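Local coordinates for monoacylglycerol lipase (Palaeococcus ferrophilus, PDB 6QE2), which probably hydrolyses monoacylglycerols to glycerol and free fatty acids, as an archaeal lipase of the alpha/beta-hydrolase superfamily, at residues 13-18 against 77-82; 95-100 against 189-194; 106-111 against 251-256; 194-199 against 222-227. All blocks are in the same frame, centred on the assembly; numbering follows the deposited sequence.

Contact 1 (13-18 against 77-82)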
loop_
_atom_site.group_PDB
_atom_site.type_symbol
_atom_site.label_atom_id
_atom_site.label_comp_id
_atom_site.label_asym_id
_atom_site.label_seq_id
_atom_site.Cartn_x
_atom_site.Cartn_y
_atom_site.Cartn_z
ATOM N N ARG A 13 -17.946 7.083 -11.411
ATOM C CA ARG A 13 -16.863 8.065 -11.306
ATOM C C ARG A 13 -15.508 7.507 -11.713
ATOM O O ARG A 13 -14.499 8.205 -11.601
ATOM C CB ARG A 13 -16.751 8.556 -9.881
ATOM C CG ARG A 13 -17.913 9.306 -9.382
ATOM C CD ARG A 13 -17.481 10.004 -8.124
ATOM N NE ARG A 13 -18.485 10.954 -7.737
ATOM C CZ ARG A 13 -18.490 12.229 -8.088
ATOM N NH1 ARG A 13 -17.491 12.741 -8.777
ATOM N NH2 ARG A 13 -19.503 12.999 -7.706
ATOM N N GLY A 14 -15.479 6.307 -12.222
ATOM C CA GLY A 14 -14.228 5.674 -12.569
ATOM C C GLY A 14 -13.916 4.541 -11.612
ATOM O O GLY A 14 -14.735 4.142 -10.776
ATOM N N TRP A 15 -12.684 4.048 -11.719
ATOM C CA TRP A 15 -12.219 2.898 -10.966
ATOM C C TRP A 15 -11.150 3.299 -9.960
ATOM O O TRP A 15 -10.353 4.208 -10.200
ATOM C CB TRP A 15 -11.635 1.832 -11.891
ATOM C CG TRP A 15 -12.675 1.062 -12.628
ATOM C CD1 TRP A 15 -13.109 1.279 -13.898
ATOM C CD2 TRP A 15 -13.423 -0.047 -12.126
ATOM N NE1 TRP A 15 -14.079 0.362 -14.229
ATOM C CE2 TRP A 15 -14.292 -0.463 -13.156
ATOM C CE3 TRP A 15 -13.438 -0.737 -10.909
ATOM C CZ2 TRP A 15 -15.169 -1.530 -13.003
ATOM C CZ3 TRP A 15 -14.309 -1.797 -10.759
ATOM C CH2 TRP A 15 -15.168 -2.181 -11.801
ATOM N N VAL A 16 -11.097 2.554 -8.869
ATOM C CA VAL A 16 -10.048 2.708 -7.884
ATOM C C VAL A 16 -9.480 1.307 -7.707
ATOM O O VAL A 16 -10.213 0.381 -7.423
ATOM C CB VAL A 16 -10.533 3.216 -6.524
ATOM C CG1 VAL A 16 -9.377 3.236 -5.548
ATOM C CG2 VAL A 16 -11.107 4.605 -6.644
ATOM N N VAL A 17 -8.184 1.159 -7.929
ATOM C CA VAL A 17 -7.522 -0.122 -7.759
ATOM C C VAL A 17 -6.933 -0.140 -6.364
ATOM O O VAL A 17 -6.186 0.744 -6.000
ATOM C CB VAL A 17 -6.408 -0.349 -8.786
ATOM C CG1 VAL A 17 -5.710 -1.662 -8.509
ATOM C CG2 VAL A 17 -6.971 -0.344 -10.192
ATOM N N LEU A 18 -7.288 -1.158 -5.598
ATOM C CA LEU A 18 -6.832 -1.295 -4.229
ATOM C C LEU A 18 -5.641 -2.231 -4.123
ATOM O O LEU A 18 -5.701 -3.357 -4.565
ATOM C CB LEU A 18 -7.968 -1.816 -3.360
ATOM C CG LEU A 18 -7.567 -2.239 -1.954
ATOM C CD1 LEU A 18 -7.559 -1.028 -1.048
ATOM C CD2 LEU A 18 -8.505 -3.294 -1.417
ATOM N N LEU A 77 -9.505 -3.096 -17.603
ATOM C CA LEU A 77 -10.503 -2.049 -17.428
ATOM C C LEU A 77 -10.651 -1.182 -18.668
ATOM O O LEU A 77 -11.737 -0.642 -18.914
ATOM C CB LEU A 77 -10.139 -1.169 -16.229
ATOM C CG LEU A 77 -10.194 -1.852 -14.862
ATOM C CD1 LEU A 77 -9.747 -0.905 -13.749
ATOM C CD2 LEU A 77 -11.578 -2.416 -14.593
ATOM N N GLY A 78 -9.575 -1.005 -19.421
ATOM C CA GLY A 78 -9.638 -0.206 -20.630
ATOM C C GLY A 78 -9.675 1.286 -20.372
ATOM O O GLY A 78 -9.947 2.072 -21.274
ATOM N N GLU A 79 -9.356 1.718 -19.129
ATOM C CA GLU A 79 -9.372 3.137 -18.806
ATOM C C GLU A 79 -8.402 3.370 -17.662
ATOM O O GLU A 79 -7.948 2.412 -17.033
ATOM C CB GLU A 79 -10.786 3.605 -18.454
ATOM C CG GLU A 79 -11.356 2.944 -17.247
ATOM C CD GLU A 79 -12.782 3.416 -16.980
ATOM O OE1 GLU A 79 -13.686 3.000 -17.724
ATOM O OE2 GLU A 79 -12.996 4.219 -16.013
ATOM N N LYS A 80 -8.065 4.658 -17.445
ATOM C CA LYS A 80 -7.100 5.060 -16.405
ATOM C C LYS A 80 -7.786 5.020 -15.049
ATOM O O LYS A 80 -8.815 5.694 -14.873
ATOM C CB LYS A 80 -6.559 6.468 -16.682
ATOM C CG LYS A 80 -5.697 6.536 -17.929
ATOM C CD LYS A 80 -5.201 7.923 -18.277
ATOM C CE LYS A 80 -4.357 7.847 -19.557
ATOM N NZ LYS A 80 -3.522 9.045 -19.778
ATOM N N PRO A 81 -7.279 4.247 -14.064
ATOM C CA PRO A 81 -7.885 4.260 -12.727
ATOM C C PRO A 81 -7.176 5.160 -11.759
ATOM O O PRO A 81 -6.088 5.672 -12.052
ATOM C CB PRO A 81 -7.760 2.805 -12.282
ATOM C CG PRO A 81 -6.366 2.447 -12.855
ATOM C CD PRO A 81 -6.193 3.234 -14.150
ATOM N N PHE A 82 -7.814 5.394 -10.623
ATOM C CA PHE A 82 -7.075 5.838 -9.450
ATOM C C PHE A 82 -6.457 4.628 -8.762
ATOM O O PHE A 82 -6.983 3.519 -8.836
ATOM C CB PHE A 82 -7.995 6.570 -8.472
ATOM C CG PHE A 82 -8.477 7.902 -8.970
ATOM C CD1 PHE A 82 -9.691 8.013 -9.627
ATOM C CD2 PHE A 82 -7.719 9.043 -8.774
ATOM C CE1 PHE A 82 -10.138 9.245 -10.078
ATOM C CE2 PHE A 82 -8.160 10.271 -9.221
ATOM C CZ PHE A 82 -9.372 10.369 -9.878
HETATM O O HOH W 1 -11.258 4.902 -14.152
#

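Contact 2 (95-100 against 189-194)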
loop_
_atom_site.group_PDB
_atom_site.type_symbol
_atom_site.label_atom_id
_atom_site.label_comp_id
_atom_site.label_asym_id
_atom_site.label_seq_id
_atom_site.Cartn_x
_atom_site.Cartn_y
_atom_site.Cartn_z
ATOM N N ARG A 95 5.464 3.719 -6.755
ATOM C CA ARG A 95 6.361 3.242 -7.803
ATOM C C ARG A 95 5.632 3.078 -9.128
ATOM O O ARG A 95 6.213 3.322 -10.190
ATOM C CB ARG A 95 7.015 1.928 -7.385
ATOM C CG ARG A 95 8.007 2.078 -6.234
ATOM C CD ARG A 95 9.305 2.785 -6.665
ATOM N NE ARG A 95 10.004 2.034 -7.709
ATOM C CZ ARG A 95 10.466 2.565 -8.838
ATOM N NH1 ARG A 95 10.329 3.865 -9.071
ATOM N NH2 ARG A 95 11.083 1.796 -9.731
ATOM N N TYR A 96 4.357 2.687 -9.086
ATOM C CA TYR A 96 3.585 2.604 -10.318
ATOM C C TYR A 96 3.386 3.987 -10.927
ATOM O O TYR A 96 3.535 4.163 -12.143
ATOM C CB TYR A 96 2.241 1.931 -10.061
ATOM C CG TYR A 96 1.619 1.438 -11.348
ATOM C CD1 TYR A 96 1.896 0.164 -11.827
ATOM C CD2 TYR A 96 0.798 2.262 -12.110
ATOM C CE1 TYR A 96 1.358 -0.291 -13.016
ATOM C CE2 TYR A 96 0.246 1.807 -13.304
ATOM C CZ TYR A 96 0.536 0.535 -13.750
ATOM O OH TYR A 96 0.002 0.076 -14.935
ATOM N N ALA A 97 3.063 4.983 -10.095
ATOM C CA ALA A 97 2.908 6.347 -10.585
ATOM C C ALA A 97 4.202 6.898 -11.160
ATOM O O ALA A 97 4.163 7.798 -12.007
ATOM C CB ALA A 97 2.396 7.252 -9.461
ATOM N N GLU A 98 5.345 6.355 -10.736
ATOM C CA GLU A 98 6.637 6.791 -11.247
ATOM C C GLU A 98 7.010 6.081 -12.543
ATOM O O GLU A 98 7.582 6.699 -13.447
ATOM C CB GLU A 98 7.707 6.555 -10.186
ATOM C CG GLU A 98 7.618 7.567 -9.072
ATOM C CD GLU A 98 8.476 7.241 -7.878
ATOM O OE1 GLU A 98 9.051 6.136 -7.819
ATOM O OE2 GLU A 98 8.571 8.106 -6.988
ATOM N N THR A 99 6.694 4.791 -12.656
ATOM C CA THR A 99 7.147 3.989 -13.787
ATOM C C THR A 99 6.111 3.831 -14.893
ATOM O O THR A 99 6.486 3.485 -16.019
ATOM C CB THR A 99 7.579 2.604 -13.303
ATOM O OG1 THR A 99 6.484 1.980 -12.631
ATOM C CG2 THR A 99 8.767 2.720 -12.340
ATOM N N ARG A 100 4.828 4.045 -14.600
ATOM C CA ARG A 100 3.766 4.128 -15.604
ATOM C C ARG A 100 3.042 5.464 -15.439
ATOM O O ARG A 100 1.835 5.497 -15.167
ATOM C CB ARG A 100 2.784 2.967 -15.469
ATOM C CG ARG A 100 3.314 1.593 -15.873
ATOM C CD ARG A 100 4.196 0.943 -14.789
ATOM N NE ARG A 100 4.223 -0.518 -14.915
ATOM C CZ ARG A 100 5.154 -1.306 -14.377
ATOM N NH1 ARG A 100 6.149 -0.783 -13.666
ATOM N NH2 ARG A 100 5.091 -2.625 -14.547
ATOM N N GLU A 189 10.281 12.778 -9.154
ATOM C CA GLU A 189 9.929 13.751 -10.183
ATOM C C GLU A 189 9.233 13.131 -11.389
ATOM O O GLU A 189 8.707 13.875 -12.224
ATOM C CB GLU A 189 11.177 14.512 -10.635
ATOM C CG GLU A 189 11.839 15.288 -9.512
ATOM C CD GLU A 189 12.752 16.394 -10.009
ATOM O OE1 GLU A 189 13.043 16.436 -11.221
ATOM O OE2 GLU A 189 13.174 17.228 -9.179
ATOM N N ARG A 190 9.222 11.804 -11.514
ATOM C CA ARG A 190 8.550 11.162 -12.638
ATOM C C ARG A 190 7.032 11.160 -12.496
ATOM O O ARG A 190 6.333 10.967 -13.496
ATOM C CB ARG A 190 9.042 9.721 -12.799
ATOM C CG ARG A 190 10.527 9.606 -13.070
ATOM C CD ARG A 190 10.940 8.167 -13.369
ATOM N NE ARG A 190 10.376 7.660 -14.615
ATOM C CZ ARG A 190 10.357 6.374 -14.954
ATOM N NH1 ARG A 190 10.869 5.465 -14.135
ATOM N NH2 ARG A 190 9.827 5.994 -16.111
ATOM N N ILE A 191 6.519 11.372 -11.283
ATOM C CA ILE A 191 5.081 11.345 -11.084
ATOM C C ILE A 191 4.458 12.572 -11.742
ATOM O O ILE A 191 4.897 13.709 -11.510
ATOM C CB ILE A 191 4.727 11.290 -9.595
ATOM C CG1 ILE A 191 5.211 9.940 -9.009
ATOM C CG2 ILE A 191 3.184 11.460 -9.448
ATOM C CD1 ILE A 191 4.770 9.660 -7.622
ATOM N N LYS A 192 3.404 12.333 -12.541
ATOM C CA LYS A 192 2.618 13.384 -13.204
ATOM C C LYS A 192 1.186 13.475 -12.722
ATOM O O LYS A 192 0.563 14.541 -12.877
ATOM C CB LYS A 192 2.605 13.144 -14.721
ATOM C CG LYS A 192 4.003 13.163 -15.351
ATOM C CD LYS A 192 4.652 14.587 -15.173
ATOM C CE LYS A 192 5.778 14.886 -16.182
ATOM N NZ LYS A 192 7.105 14.278 -15.835
ATOM N N ALA A 193 0.644 12.409 -12.131
ATOM C CA ALA A 193 -0.737 12.385 -11.660
ATOM C C ALA A 193 -0.835 13.011 -10.256
ATOM O O ALA A 193 0.149 13.032 -9.517
ATOM C CB ALA A 193 -1.249 10.940 -11.627
ATOM N N PRO A 194 -2.011 13.458 -9.842
ATOM C CA PRO A 194 -2.165 14.001 -8.487
ATOM C C PRO A 194 -1.890 12.957 -7.412
ATOM O O PRO A 194 -2.147 11.766 -7.592
ATOM C CB PRO A 194 -3.629 14.461 -8.453
ATOM C CG PRO A 194 -3.965 14.722 -9.878
ATOM C CD PRO A 194 -3.221 13.674 -10.659
HETATM O O HOH W 2 2.175 9.692 -12.642
HETATM O O HOH W 3 9.242 3.129 -16.785
#

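Contact 3 (106-111 against 251-256)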
loop_
_atom_site.group_PDB
_atom_site.type_symbol
_atom_site.label_atom_id
_atom_site.label_comp_id
_atom_site.label_asym_id
_atom_site.label_seq_id
_atom_site.Cartn_x
_atom_site.Cartn_y
_atom_site.Cartn_z
ATOM N N GLY A 106 -4.548 9.313 -10.656
ATOM C CA GLY A 106 -4.102 9.810 -9.370
ATOM C C GLY A 106 -3.746 8.656 -8.465
ATOM O O GLY A 106 -4.095 7.500 -8.712
ATOM N N VAL A 107 -3.017 8.973 -7.399
ATOM C CA VAL A 107 -2.530 7.942 -6.489
ATOM C C VAL A 107 -2.727 8.399 -5.050
ATOM O O VAL A 107 -2.385 9.533 -4.692
ATOM C CB VAL A 107 -1.055 7.576 -6.768
ATOM C CG1 VAL A 107 -0.148 8.808 -6.763
ATOM C CG2 VAL A 107 -0.576 6.549 -5.771
ATOM N N VAL A 108 -3.320 7.526 -4.237
ATOM C CA VAL A 108 -3.513 7.742 -2.808
ATOM C C VAL A 108 -2.683 6.690 -2.092
ATOM O O VAL A 108 -2.854 5.488 -2.341
ATOM C CB VAL A 108 -4.987 7.626 -2.396
ATOM C CG1 VAL A 108 -5.138 7.872 -0.899
ATOM C CG2 VAL A 108 -5.867 8.568 -3.218
ATOM N N ALA A 109 -1.781 7.128 -1.222
ATOM C CA ALA A 109 -0.907 6.222 -0.487
ATOM C C ALA A 109 -1.140 6.405 1.006
ATOM O O ALA A 109 -0.922 7.495 1.544
ATOM C CB ALA A 109 0.560 6.460 -0.844
ATOM N N SER A 110 -1.616 5.350 1.658
ATOM C CA SER A 110 -1.776 5.305 3.104
ATOM C C SER A 110 -0.521 4.695 3.715
ATOM O O SER A 110 -0.150 3.571 3.371
ATOM C CB SER A 110 -3.015 4.487 3.467
ATOM O OG SER A 110 -2.915 3.927 4.765
ATOM N N SER A 111 0.117 5.429 4.634
ATOM C CA SER A 111 1.329 4.978 5.320
ATOM C C SER A 111 2.314 4.273 4.390
ATOM O O SER A 111 2.719 3.141 4.678
ATOM C CB SER A 111 0.962 4.033 6.470
ATOM O OG SER A 111 0.062 4.648 7.383
ATOM N N GLU A 251 -13.344 12.050 -0.218
ATOM C CA GLU A 251 -13.465 13.428 -0.683
ATOM C C GLU A 251 -12.404 13.765 -1.721
ATOM O O GLU A 251 -12.698 14.421 -2.725
ATOM C CB GLU A 251 -13.390 14.401 0.497
ATOM C CG GLU A 251 -14.637 14.406 1.364
ATOM C CD GLU A 251 -14.608 15.466 2.451
ATOM O OE1 GLU A 251 -13.616 16.224 2.531
ATOM O OE2 GLU A 251 -15.582 15.541 3.228
ATOM N N TRP A 252 -11.157 13.330 -1.498
ATOM C CA TRP A 252 -10.100 13.607 -2.465
ATOM C C TRP A 252 -10.395 12.937 -3.802
ATOM O O TRP A 252 -10.234 13.549 -4.867
ATOM C CB TRP A 252 -8.753 13.137 -1.908
ATOM C CG TRP A 252 -7.542 13.547 -2.700
ATOM C CD1 TRP A 252 -6.763 14.645 -2.487
ATOM C CD2 TRP A 252 -6.945 12.840 -3.798
ATOM N NE1 TRP A 252 -5.731 14.683 -3.392
ATOM C CE2 TRP A 252 -5.818 13.586 -4.209
ATOM C CE3 TRP A 252 -7.260 11.659 -4.481
ATOM C CZ2 TRP A 252 -5.001 13.189 -5.266
ATOM C CZ3 TRP A 252 -6.447 11.262 -5.530
ATOM C CH2 TRP A 252 -5.332 12.025 -5.915
ATOM N N LEU A 253 -10.845 11.681 -3.768
ATOM C CA LEU A 253 -11.149 10.979 -5.009
ATOM C C LEU A 253 -12.331 11.620 -5.728
ATOM O O LEU A 253 -12.301 11.789 -6.952
ATOM C CB LEU A 253 -11.415 9.505 -4.716
ATOM C CG LEU A 253 -10.125 8.758 -4.350
ATOM C CD1 LEU A 253 -10.452 7.412 -3.740
ATOM C CD2 LEU A 253 -9.238 8.596 -5.583
ATOM N N VAL A 254 -13.370 11.995 -4.979
ATOM C CA VAL A 254 -14.524 12.668 -5.572
ATOM C C VAL A 254 -14.094 13.976 -6.230
ATOM O O VAL A 254 -14.470 14.273 -7.372
ATOM C CB VAL A 254 -15.613 12.900 -4.509
ATOM C CG1 VAL A 254 -16.653 13.889 -5.016
ATOM C CG2 VAL A 254 -16.285 11.586 -4.137
ATOM N N SER A 255 -13.281 14.771 -5.530
ATOM C CA SER A 255 -12.871 16.055 -6.082
ATOM C C SER A 255 -11.973 15.907 -7.304
ATOM O O SER A 255 -11.888 16.841 -8.107
ATOM C CB SER A 255 -12.171 16.900 -5.011
ATOM O OG SER A 255 -10.860 16.434 -4.745
ATOM N N HIS A 256 -11.293 14.753 -7.479
ATOM C CA HIS A 256 -10.428 14.549 -8.632
ATOM C C HIS A 256 -11.089 13.742 -9.730
ATOM O O HIS A 256 -10.462 13.479 -10.768
ATOM C CB HIS A 256 -9.119 13.868 -8.211
ATOM C CG HIS A 256 -8.194 14.801 -7.499
ATOM N ND1 HIS A 256 -8.330 15.111 -6.164
ATOM C CD2 HIS A 256 -7.185 15.569 -7.965
ATOM C CE1 HIS A 256 -7.407 15.994 -5.829
ATOM N NE2 HIS A 256 -6.706 16.290 -6.909
#

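Contact 4 (194-199 against 222-227)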
loop_
_atom_site.group_PDB
_atom_site.type_symbol
_atom_site.label_atom_id
_atom_site.label_comp_id
_atom_site.label_asym_id
_atom_site.label_seq_id
_atom_site.Cartn_x
_atom_site.Cartn_y
_atom_site.Cartn_z
ATOM N N PRO A 194 -2.011 13.458 -9.842
ATOM C CA PRO A 194 -2.165 14.001 -8.487
ATOM C C PRO A 194 -1.890 12.957 -7.412
ATOM O O PRO A 194 -2.147 11.766 -7.592
ATOM C CB PRO A 194 -3.629 14.461 -8.453
ATOM C CG PRO A 194 -3.965 14.722 -9.878
ATOM C CD PRO A 194 -3.221 13.674 -10.659
ATOM N N VAL A 195 -1.376 13.427 -6.275
ATOM C CA VAL A 195 -0.900 12.568 -5.193
ATOM C C VAL A 195 -1.554 12.980 -3.881
ATOM O O VAL A 195 -1.642 14.173 -3.568
ATOM C CB VAL A 195 0.638 12.631 -5.055
ATOM C CG1 VAL A 195 1.103 11.882 -3.797
ATOM C CG2 VAL A 195 1.317 12.100 -6.299
ATOM N N LEU A 196 -1.990 11.989 -3.103
ATOM C CA LEU A 196 -2.404 12.189 -1.716
ATOM C C LEU A 196 -1.656 11.191 -0.843
ATOM O O LEU A 196 -1.721 9.981 -1.085
ATOM C CB LEU A 196 -3.918 12.013 -1.553
ATOM C CG LEU A 196 -4.464 11.983 -0.123
ATOM C CD1 LEU A 196 -4.201 13.309 0.613
ATOM C CD2 LEU A 196 -5.956 11.643 -0.125
ATOM N N LEU A 197 -0.934 11.695 0.157
ATOM C CA LEU A 197 -0.251 10.866 1.139
ATOM C C LEU A 197 -0.923 11.043 2.495
ATOM O O LEU A 197 -1.206 12.170 2.907
ATOM C CB LEU A 197 1.228 11.265 1.237
ATOM C CG LEU A 197 1.991 11.301 -0.088
ATOM C CD1 LEU A 197 3.388 11.860 0.138
ATOM C CD2 LEU A 197 2.083 9.907 -0.695
ATOM N N LEU A 198 -1.157 9.932 3.196
ATOM C CA LEU A 198 -1.791 9.952 4.511
ATOM C C LEU A 198 -0.908 9.204 5.499
ATOM O O LEU A 198 -0.554 8.045 5.256
ATOM C CB LEU A 198 -3.186 9.313 4.478
ATOM C CG LEU A 198 -4.173 9.802 3.424
ATOM C CD1 LEU A 198 -4.448 8.668 2.463
ATOM C CD2 LEU A 198 -5.466 10.275 4.059
ATOM N N VAL A 199 -0.545 9.858 6.608
ATOM C CA VAL A 199 0.348 9.261 7.593
ATOM C C VAL A 199 -0.163 9.508 9.007
ATOM O O VAL A 199 -0.828 10.511 9.284
ATOM C CB VAL A 199 1.794 9.795 7.458
ATOM C CG1 VAL A 199 2.376 9.413 6.109
ATOM C CG2 VAL A 199 1.819 11.305 7.645
ATOM N N ASP A 222 -0.284 19.218 -7.969
ATOM C CA ASP A 222 -1.439 18.741 -7.206
ATOM C C ASP A 222 -0.975 17.602 -6.301
ATOM O O ASP A 222 -1.175 16.416 -6.575
ATOM C CB ASP A 222 -2.563 18.308 -8.142
ATOM C CG ASP A 222 -3.872 18.046 -7.412
ATOM O OD1 ASP A 222 -3.890 18.056 -6.163
ATOM O OD2 ASP A 222 -4.895 17.834 -8.098
ATOM N N LYS A 223 -0.304 17.979 -5.214
ATOM C CA LYS A 223 0.147 17.037 -4.200
ATOM C C LYS A 223 -0.350 17.479 -2.832
ATOM O O LYS A 223 -0.422 18.680 -2.540
ATOM C CB LYS A 223 1.675 16.914 -4.200
ATOM C CG LYS A 223 2.389 18.238 -3.988
ATOM C CD LYS A 223 3.897 18.070 -4.021
ATOM C CE LYS A 223 4.588 19.342 -3.568
ATOM N NZ LYS A 223 6.071 19.226 -3.628
ATOM N N THR A 224 -0.697 16.504 -1.994
ATOM C CA THR A 224 -1.263 16.748 -0.676
ATOM C C THR A 224 -0.716 15.719 0.301
ATOM O O THR A 224 -0.592 14.542 -0.039
ATOM C CB THR A 224 -2.800 16.676 -0.715
ATOM O OG1 THR A 224 -3.301 17.643 -1.645
ATOM C CG2 THR A 224 -3.404 16.939 0.657
ATOM N N ILE A 225 -0.353 16.166 1.504
ATOM C CA ILE A 225 0.007 15.255 2.582
ATOM C C ILE A 225 -0.850 15.582 3.797
ATOM O O ILE A 225 -0.991 16.752 4.170
ATOM C CB ILE A 225 1.512 15.314 2.911
ATOM C CG1 ILE A 225 1.840 14.351 4.052
ATOM C CG2 ILE A 225 1.952 16.747 3.243
ATOM C CD1 ILE A 225 3.328 14.080 4.208
ATOM N N MET A 226 -1.470 14.557 4.375
ATOM C CA MET A 226 -2.329 14.704 5.539
ATOM C C MET A 226 -1.784 13.879 6.690
ATOM O O MET A 226 -1.575 12.671 6.544
ATOM C CB MET A 226 -3.760 14.272 5.227
ATOM C CG MET A 226 -4.396 15.065 4.118
ATOM S SD MET A 226 -6.106 14.559 3.908
ATOM C CE MET A 226 -6.793 15.106 5.466
ATOM N N GLU A 227 -1.583 14.524 7.835
ATOM C CA GLU A 227 -1.096 13.854 9.028
ATOM C C GLU A 227 -2.228 13.679 10.031
ATOM O O GLU A 227 -3.111 14.532 10.159
ATOM C CB GLU A 227 0.050 14.650 9.665
ATOM C CG GLU A 227 1.154 14.972 8.679
ATOM C CD GLU A 227 2.487 15.190 9.349
ATOM O OE1 GLU A 227 2.575 14.952 10.570
ATOM O OE2 GLU A 227 3.436 15.612 8.658
HETATM O O HOH W 4 -3.355 16.246 -4.120
#

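Contact 1 (13-18 against 77-82)
Trp15 and Val16, on strand 15-19, run parallel beside Phe82, a pairing of neighbouring strands inside the central sheet of the alpha/beta-hydrolase fold. Phe82 N donates a hydrogen bond to Trp15 O at 2.8 Å, and Val17 N returns a nearly straight bond (169°) to Phe82 O, so Phe82 is gripped by the backbone before and after Val16. The indole of Trp15 reaches away from this ladder to the end of helix 63-77. With CG anti to the carbonyl carbon (chi1 -76°), the side chain first touches Leu77 CD1 (3.8 Å) and Pro81 CB through its own CB. CG then meets Leu77 CD1 at 3.7 Å. One branch, CD1, turns its edge to the carboxylate of Glu79, whose OE2 stands 3.6 Å from it with the two planes 80° apart. The other branch carries the face: Leu77 CD2 sits 3.7 Å from the centre of the five-membered ring of Trp15, almost straight above it, in a CH-pi contact that extends to CE2 and CZ2. With an alanine here the indole is removed, and both methyls of Leu77 would probably be left over a gap between strand and helix end. Behind the bridge, Val16 and Phe82 point to the same sheet face, where Leu253 of helix 242-256 meets both. On the side of helix 63-77, Val17 CG2 lies alongside Pro81 CB. A water closes the outer end, accepting from Trp15 N and donating to Lys80 O and to Glu79 OE2, the last at 2.6 Å.

Contact 2 (95-100 against 189-194)
Arg190 leaves the backbone with CG anti to its carbonyl carbon (chi1 -61°), runs out extended and then bends at chi3 (66°), which lays its guanidinium flat against the last turn of helix 88-99, beneath Glu98 O. That oxygen stands 3.1 Å above the guanidinium plane, over its centre, and 3.2 Å from Arg190 CZ. It looks onto the face and not along an N-H, so the attraction is probably electrostatic: Arg190 NE is near but badly angled for a hydrogen bond. In the next residue, Ile191, CG1 also lies anti to the carbonyl carbon (chi1 -66°) and presses on Glu98 CG at 3.4 Å, while its tip CD1 meets Ala97 CB at 3.8 Å. The carboxylate of Glu98 serves its own helix, where OE1 accepts from Arg95 NH1 in the guanidinium plane, within a salt bridge. Two waters join the backbones. One donates to Ala97 O at 2.8 Å and accepts from Lys192 N; the other donates to Thr99 O and accepts at 3.0 Å from Arg190 NH2, at the guanidinium edge. Glu187, shortly before segment 189-194, forms salt bridges with Arg190 NH1 and Arg95 NH1, and so lies between two like charges. With water or a cationic face supplied to the carbonyls of Ala97, Glu98 and Thr99, the chemistry suits a helix C-terminus, whose partial negative charge the guanidinium would be expected to offset.

Contact 3 (106-111 against 251-256)
Val108 and Trp252 approach each other head-on, the valine rising from strand 106-110 and the indole coming down from helix 242-256. The axes of strand 106-110 and helix segment 251-256 run antiparallel (175°), 10.2 Å apart at closest approach, a spacing that the large ring bridges. With CG anti to the backbone N (chi1 -171°), Trp252 drives its six-membered ring at the strand. Val108 CG2 sits obliquely against it, 3.6 Å from both CZ3 and CE3 of Trp252. The same methyl is 4.1 Å from Leu253 CD2, so one branch of Val108 serves two successive helix residues. Farther along, CH2 of Trp252 points its edge at Gly106 CA, 4.3 Å away; a beta carbon on Gly106 would come within about 3.1 Å of Trp252 CH2, a tight fit, so the bare backbone makes room for the ring. The indole is steadied from its own helix. His256 lies over one face of Trp252, ND1 3.5 Å above the ring, with the two planes inclined by about 28°, and the imidazole is held in turn by ND1 donating to Trp252 O at 2.8 Å. All the touching residues are buried, and the packing across the contact is apolar. Val107 faces the other way, onto Val93 and Ala97 of helix 88-99, so the strand is covered on both sides: the three-layer alpha/beta/alpha sandwich of alpha/beta hydrolases, with helix 242-256 forming part of one outer layer.

Contact 4 (194-199 against 222-227)
One face of the Asp222 carboxylate rests on the CB-CG edge of Pro194, with Pro194 CB 3.6 Å from Asp222 OD2. OD1 accepts from a water at 2.8 Å, well out of the carboxylate plane, and OD2 from His256 NE2 of helix 242-256, less far out, both on the proline side. From here residues 195-199 and 223-227 run parallel, 12° between their axes, with five backbone bonds passing alternately between them. Met226 N to Leu197 O is the shortest at 2.8 Å; Thr224 N to Val195 O is the most bent, at 135°. Leu196, Leu198, Thr224 and Met226 share the face toward helix 242-256. There CG of Leu196 is anti to the backbone N (chi1 171°), bringing CD1 across to Thr224 CG2 at 3.7 Å and Met226 CG at 3.9 Å. On the other face Val199 CG2 runs alongside Glu227 CG, 3.9 Å away, and the Glu227 carboxylate continues to Arg212. Ile225 packs there on helix 209-217, which links the two strands as a beta-alpha-beta crossover, while Lys223 reaches Phe215 of that helix. Putting an alanine in place of Asp222 takes away both oxygens and would probably leave His256 NE2 without its acceptor and the water less firmly placed. That water also donates to Val195 O at 2.7 Å and bonds to Thr224 OG1. Backbone pairing thus fixes the register of this outermost strand, while one carboxylate, polarised perhaps by the imidazole, ties its start to the covering helix.

How the contacts relate
Three of the contacts work on one sheet. Contacts 3 and 4, centres 8 Å apart, lie on neighbouring strands of it: Ser111 N bonds to Leu198 O at 2.8 Å and Leu196 packs on Trp252. Contact 1 meets contact 3 through Phe82, whose ring touches Leu253 and His256; the centres are 12 Å apart. Contact 2 lies on the other side of the sheet and passes into contact 4 through Pro194, whose O approaches Val107 N at 2.9 Å. Toward the probable active site, Ser111 touches Asp203 and its OG bonds to the backbone O of His233, both of the presumed Ser-His-Asp triad. The side chain of Val199 is about 12 Å from bound lauryl dimethylamine-N-oxide, a detergent.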